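Local atomic coordinates of metallo-beta-lactamase domain-containing protein (Enterococcus faecalis, PDB entry 2AZ4), a protein that binds two zinc ions in a metallo-beta-lactamase fold and is of unproven function, though probably a hydrolase, perhaps an RNA-binding exonuclease. Residues 92-97 with 166-171; 193-198 with 264-269. One frame throughout, in Å; residues are numbered along the deposited sequence.

Interaction 1. Residues 92-97 with 166-171; sequences HAHLDH and DHDAYG. With ZN (zinc ion), chain C; ZN (zinc ion), chain D.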
# COMPACT_ATOMS: atom_id res chain seq x y z
N HIS A 92 -2.20 -5.76 -1.22
CA HIS A 92 -1.46 -4.78 -2.01
C HIS A 92 -0.01 -4.62 -1.50
O HIS A 92 0.37 -5.18 -0.47
CB HIS A 92 -2.20 -3.43 -2.09
CG HIS A 92 -2.35 -2.72 -0.77
ND1 HIS A 92 -3.00 -3.27 0.31
CD2 HIS A 92 -1.94 -1.49 -0.37
CE1 HIS A 92 -3.01 -2.41 1.31
NE2 HIS A 92 -2.36 -1.33 0.93
N ALA A 93 0.78 -3.82 -2.22
CA ALA A 93 2.22 -3.71 -2.01
C ALA A 93 2.70 -2.91 -0.77
O ALA A 93 3.85 -3.09 -0.32
CB ALA A 93 2.88 -3.17 -3.27
N HIS A 94 1.84 -2.04 -0.25
CA HIS A 94 2.24 -1.17 0.85
C HIS A 94 2.96 -1.91 1.97
O HIS A 94 2.64 -3.05 2.27
CB HIS A 94 1.05 -0.33 1.37
CG HIS A 94 0.69 0.80 0.45
ND1 HIS A 94 -0.53 1.43 0.49
CD2 HIS A 94 1.41 1.43 -0.51
CE1 HIS A 94 -0.57 2.38 -0.43
NE2 HIS A 94 0.59 2.41 -1.05
N LEU A 95 3.95 -1.25 2.55
CA LEU A 95 4.86 -1.86 3.53
C LEU A 95 4.15 -2.56 4.71
O LEU A 95 4.57 -3.66 5.16
CB LEU A 95 5.80 -0.76 4.07
CG LEU A 95 7.03 -1.15 4.89
CD1 LEU A 95 8.01 -2.01 4.07
CD2 LEU A 95 7.72 0.11 5.47
N ASP A 96 3.08 -1.91 5.20
CA ASP A 96 2.31 -2.37 6.37
C ASP A 96 1.47 -3.61 6.06
O ASP A 96 0.85 -4.17 6.97
CB ASP A 96 1.48 -1.22 6.98
CG ASP A 96 0.50 -0.58 5.99
OD1 ASP A 96 0.93 -0.23 4.85
OD2 ASP A 96 -0.70 -0.40 6.34
N HIS A 97 1.48 -4.02 4.79
CA HIS A 97 0.87 -5.27 4.32
C HIS A 97 1.87 -6.29 3.79
O HIS A 97 1.54 -7.47 3.70
CB HIS A 97 -0.21 -4.96 3.27
CG HIS A 97 -1.23 -3.97 3.76
ND1 HIS A 97 -2.47 -4.36 4.25
CD2 HIS A 97 -1.16 -2.63 3.96
CE1 HIS A 97 -3.12 -3.30 4.69
NE2 HIS A 97 -2.36 -2.24 4.51
N ASP A 166 -10.26 0.11 -5.34
CA ASP A 166 -9.65 1.42 -5.57
C ASP A 166 -8.82 1.79 -4.32
O ASP A 166 -9.34 1.82 -3.20
CB ASP A 166 -10.79 2.41 -5.89
CG ASP A 166 -10.40 3.89 -5.84
OD1 ASP A 166 -9.20 4.24 -5.77
OD2 ASP A 166 -11.36 4.73 -5.84
N HIS A 167 -7.52 1.99 -4.51
CA HIS A 167 -6.60 2.40 -3.43
C HIS A 167 -5.43 3.14 -4.11
O HIS A 167 -5.28 3.08 -5.32
CB HIS A 167 -6.16 1.16 -2.62
CG HIS A 167 -5.32 1.47 -1.41
ND1 HIS A 167 -5.64 2.45 -0.50
CD2 HIS A 167 -4.18 0.89 -0.94
CE1 HIS A 167 -4.72 2.50 0.45
NE2 HIS A 167 -3.83 1.55 0.21
N ASP A 168 -4.63 3.88 -3.36
CA ASP A 168 -3.52 4.60 -3.96
C ASP A 168 -2.32 3.70 -4.29
O ASP A 168 -1.34 4.20 -4.84
CB ASP A 168 -3.11 5.84 -3.12
CG ASP A 168 -2.66 5.47 -1.72
OD1 ASP A 168 -2.95 4.35 -1.30
OD2 ASP A 168 -2.02 6.30 -1.01
N ALA A 169 -2.37 2.41 -3.93
CA ALA A 169 -1.44 1.41 -4.47
C ALA A 169 -2.14 0.77 -5.66
O ALA A 169 -3.24 0.21 -5.50
CB ALA A 169 -1.08 0.32 -3.45
N TYR A 170 -1.54 0.88 -6.83
CA TYR A 170 -2.05 0.20 -8.02
C TYR A 170 -1.99 -1.32 -7.80
O TYR A 170 -1.07 -1.81 -7.16
CB TYR A 170 -1.25 0.60 -9.27
CG TYR A 170 -1.90 0.14 -10.56
CD1 TYR A 170 -3.10 0.71 -11.00
CD2 TYR A 170 -1.32 -0.86 -11.34
CE1 TYR A 170 -3.72 0.28 -12.18
CE2 TYR A 170 -1.93 -1.31 -12.53
CZ TYR A 170 -3.12 -0.73 -12.94
OH TYR A 170 -3.72 -1.14 -14.10
N GLY A 171 -3.00 -2.03 -8.29
CA GLY A 171 -3.11 -3.47 -8.10
C GLY A 171 -3.69 -3.95 -6.78
O GLY A 171 -3.64 -5.15 -6.45
ZN ZN C . -2.38 0.82 1.74
ZN ZN D . -2.64 -0.17 5.10
O HOH W 1 -0.39 -3.18 -4.79
O HOH W 2 0.83 4.40 -3.13
O HOH W 3 -1.03 0.61 3.60
O HOH W 4 -2.28 2.69 2.87
O HOH W 5 -2.67 2.13 5.51
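The first two histidines of the HxHxDH signature of the metallo-beta-lactamase fold, His92 and His94, meet His167 of 166-171 at a shared zinc ion; Asp96 and His97 complete the signature. That zinc takes His92 NE2, His94 ND1 and His167 NE2, the last at 2.2 Å. His94 thus binds through ND1, the other two through NE2, and the three rings converge on one ion. With the zinc holding their nitrogens, the rings of His92 and His167 stand almost perpendicular (88°), His167 turning its edge to the face of His92 in an offset edge-to-face pair. His167 reaches inward with CG anti to its backbone N (chi1 -175°), and its ND1 is bonded to the carbonyl of Gly381, which helps fix the rotation of the ring.

The methyl of Ala169 packs between the rings of His94 and His92. Its CB lies 3.8 Å from the centroid of the His94 ring, a CH-pi contact over the face, and also meets the edge of His92 at CD2. Asp168 OD1 approaches the edge of His94 at CE1 (3.2 Å). Two waters join the segments: one links His94 NE2 to Asp168 O, the other Ala93 N to Tyr170 O.

The second zinc is bound by Asp96 OD2 and His97 NE2. A water lies 2.3 Å from each zinc and donates to Asp96 OD1 at 2.5 Å; in two-metal enzymes of this fold a bridging water or hydroxide is commonly taken as the nucleophile, and this one is probably its counterpart. Asp189 bridges both ions and His404 completes the second site. The site draws together the start of helix 95-98, just beyond strand 85-89, and the loop joining strands 158-164 and 173-179 of the other mixed sheet, while helix 114-123 packs on Ala93.

Interaction 2. Residues 193-198 with 264-269; sequences HGHNRE and NVERFA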
# COMPACT_ATOMS: atom_id res chain seq x y z
N HIS A 193 -12.83 7.50 -3.91
CA HIS A 193 -12.49 8.75 -4.61
C HIS A 193 -11.20 8.66 -5.46
O HIS A 193 -10.61 9.69 -5.79
CB HIS A 193 -12.41 9.90 -3.59
CG HIS A 193 -11.26 9.79 -2.65
ND1 HIS A 193 -11.32 9.09 -1.46
CD2 HIS A 193 -9.99 10.29 -2.72
CE1 HIS A 193 -10.16 9.17 -0.84
NE2 HIS A 193 -9.34 9.89 -1.58
N GLY A 194 -10.77 7.46 -5.80
CA GLY A 194 -9.51 7.27 -6.55
C GLY A 194 -9.68 7.25 -8.06
O GLY A 194 -10.62 7.84 -8.60
N HIS A 195 -8.74 6.58 -8.73
CA HIS A 195 -8.74 6.49 -10.19
C HIS A 195 -9.88 5.61 -10.69
O HIS A 195 -10.39 5.82 -11.78
CB HIS A 195 -7.42 5.90 -10.71
CG HIS A 195 -6.20 6.57 -10.14
ND1 HIS A 195 -5.77 7.81 -10.57
CD2 HIS A 195 -5.33 6.18 -9.17
CE1 HIS A 195 -4.68 8.15 -9.89
NE2 HIS A 195 -4.40 7.18 -9.03
N ASN A 196 -10.26 4.62 -9.89
CA ASN A 196 -11.24 3.64 -10.34
C ASN A 196 -12.30 3.39 -9.28
O ASN A 196 -12.37 2.29 -8.75
CB ASN A 196 -10.53 2.33 -10.73
CG ASN A 196 -9.51 2.50 -11.88
OD1 ASN A 196 -9.89 2.69 -13.05
ND2 ASN A 196 -8.22 2.38 -11.55
N ARG A 197 -13.11 4.39 -8.95
CA ARG A 197 -14.13 4.24 -7.90
C ARG A 197 -15.09 3.05 -8.17
O ARG A 197 -15.57 2.38 -7.24
CB ARG A 197 -14.86 5.57 -7.67
CG ARG A 197 -16.34 5.64 -8.01
CD ARG A 197 -16.90 7.03 -7.73
NE ARG A 197 -18.28 6.98 -7.24
CZ ARG A 197 -18.65 7.24 -5.98
NH1 ARG A 197 -19.93 7.16 -5.64
NH2 ARG A 197 -17.75 7.63 -5.06
N GLU A 198 -15.31 2.75 -9.44
CA GLU A 198 -16.20 1.68 -9.86
C GLU A 198 -15.68 0.29 -9.47
O GLU A 198 -16.48 -0.62 -9.31
CB GLU A 198 -16.45 1.75 -11.36
CG GLU A 198 -17.19 3.00 -11.84
CD GLU A 198 -16.41 4.31 -11.67
OE1 GLU A 198 -15.15 4.33 -11.84
OE2 GLU A 198 -17.07 5.34 -11.38
N ASN A 264 1.78 4.46 -6.40
CA ASN A 264 0.65 5.15 -7.07
C ASN A 264 0.94 5.42 -8.54
O ASN A 264 1.02 6.57 -8.99
CB ASN A 264 0.26 6.45 -6.35
CG ASN A 264 -1.17 6.84 -6.63
OD1 ASN A 264 -1.76 6.42 -7.63
ND2 ASN A 264 -1.74 7.66 -5.75
N VAL A 265 1.05 4.34 -9.31
CA VAL A 265 1.52 4.43 -10.70
C VAL A 265 0.51 5.21 -11.55
O VAL A 265 0.90 5.95 -12.44
CB VAL A 265 1.77 3.05 -11.31
CG1 VAL A 265 2.62 3.19 -12.55
CG2 VAL A 265 2.53 2.15 -10.33
N GLU A 266 -0.77 5.04 -11.25
CA GLU A 266 -1.81 5.73 -12.02
C GLU A 266 -1.82 7.23 -11.85
O GLU A 266 -2.21 7.94 -12.76
CB GLU A 266 -3.19 5.18 -11.69
CG GLU A 266 -3.58 3.95 -12.48
CD GLU A 266 -5.09 3.71 -12.42
OE1 GLU A 266 -5.83 4.37 -13.19
OE2 GLU A 266 -5.52 2.90 -11.58
N ARG A 267 -1.43 7.72 -10.67
CA ARG A 267 -1.29 9.16 -10.50
C ARG A 267 -0.18 9.67 -11.42
O ARG A 267 -0.36 10.68 -12.11
CB ARG A 267 -1.01 9.55 -9.04
CG ARG A 267 -0.85 11.07 -8.84
CD ARG A 267 -0.64 11.50 -7.38
NE ARG A 267 -1.74 11.08 -6.51
CZ ARG A 267 -1.75 11.23 -5.18
NH1 ARG A 267 -0.73 11.83 -4.58
NH2 ARG A 267 -2.77 10.77 -4.45
N PHE A 268 0.97 8.99 -11.46
CA PHE A 268 2.04 9.37 -12.40
C PHE A 268 1.56 9.35 -13.84
O PHE A 268 1.74 10.33 -14.58
CB PHE A 268 3.27 8.49 -12.22
CG PHE A 268 4.08 8.84 -11.02
CD1 PHE A 268 5.09 9.83 -11.10
CD2 PHE A 268 3.83 8.22 -9.78
CE1 PHE A 268 5.87 10.16 -9.98
CE2 PHE A 268 4.60 8.56 -8.65
CZ PHE A 268 5.62 9.52 -8.74
N ALA A 269 0.90 8.25 -14.22
CA ALA A 269 0.26 8.13 -15.53
C ALA A 269 -0.67 9.29 -15.86
O ALA A 269 -0.61 9.84 -16.98
CB ALA A 269 -0.45 6.76 -15.66
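The backbones of 193-198 and 264-269 stay well apart, 7.2 Å between His195 CA and Glu266 CA where they come nearest, so side chains span the gap between a loop and the first turn of a helix. His195 carries most of the contact. Its CG stands beside the backbone N, anti to the carbonyl carbon (chi1 -50°), which sends the ring toward the helix. One face of the ring rests on Glu266, whose CB sits 3.5 Å from the ring centroid, a well-centred CH-pi contact. His195 NE2 donates to Asn264 OD1 (3.1 Å, 152° at the hydrogen), arriving in the carbonyl plane on a lone pair, with OD1 standing 17° out of the plane of the ring.

Asn264 is the N-cap of the helix, and the same OD1 accepts a weak bond from Arg267 N; the capping oxygen therefore serves both the helix end and the incoming histidine. Asn264 ND2 is hydrogen-bonded to Glu237.

The extended Glu266 chain slides past His195 in the opposite direction, and Asn196 ND2 meets its OE2 in a short but poorly angled, weak hydrogen bond.

His195 CE1 lies 3.4 Å from Arg267 N, while the Arg267 guanidinium turns to Asp349 and Glu237 in salt bridges. The contact joins the lead-in to helix 197-207 with the start of helix 265-274, which follows strand 256-260 of the parallel sheet; helices 237-249 and 283-293 pack alongside.

Interactions 1 and 2 illustrate how a metal site is joined to its surroundings: they have no segment in common, but 166-171 touches both 193-198 and 264-269. Their centres lie about 12 Å apart. Asp166 OD2 probably accepts a hydrogen bond from Gly194 N (2.8 Å), while OD1 of the same carboxylate pairs with Arg191. Toward 264-269, Asp168 O packs against Asn264 CB and Tyr170 CE1 against Glu266 OE2, both at 3.2 Å. Asn264 is a neighbour of the site without belonging to it: its side chain comes within about 10 Å of a zinc ion and about 7 Å of the side chain of His94.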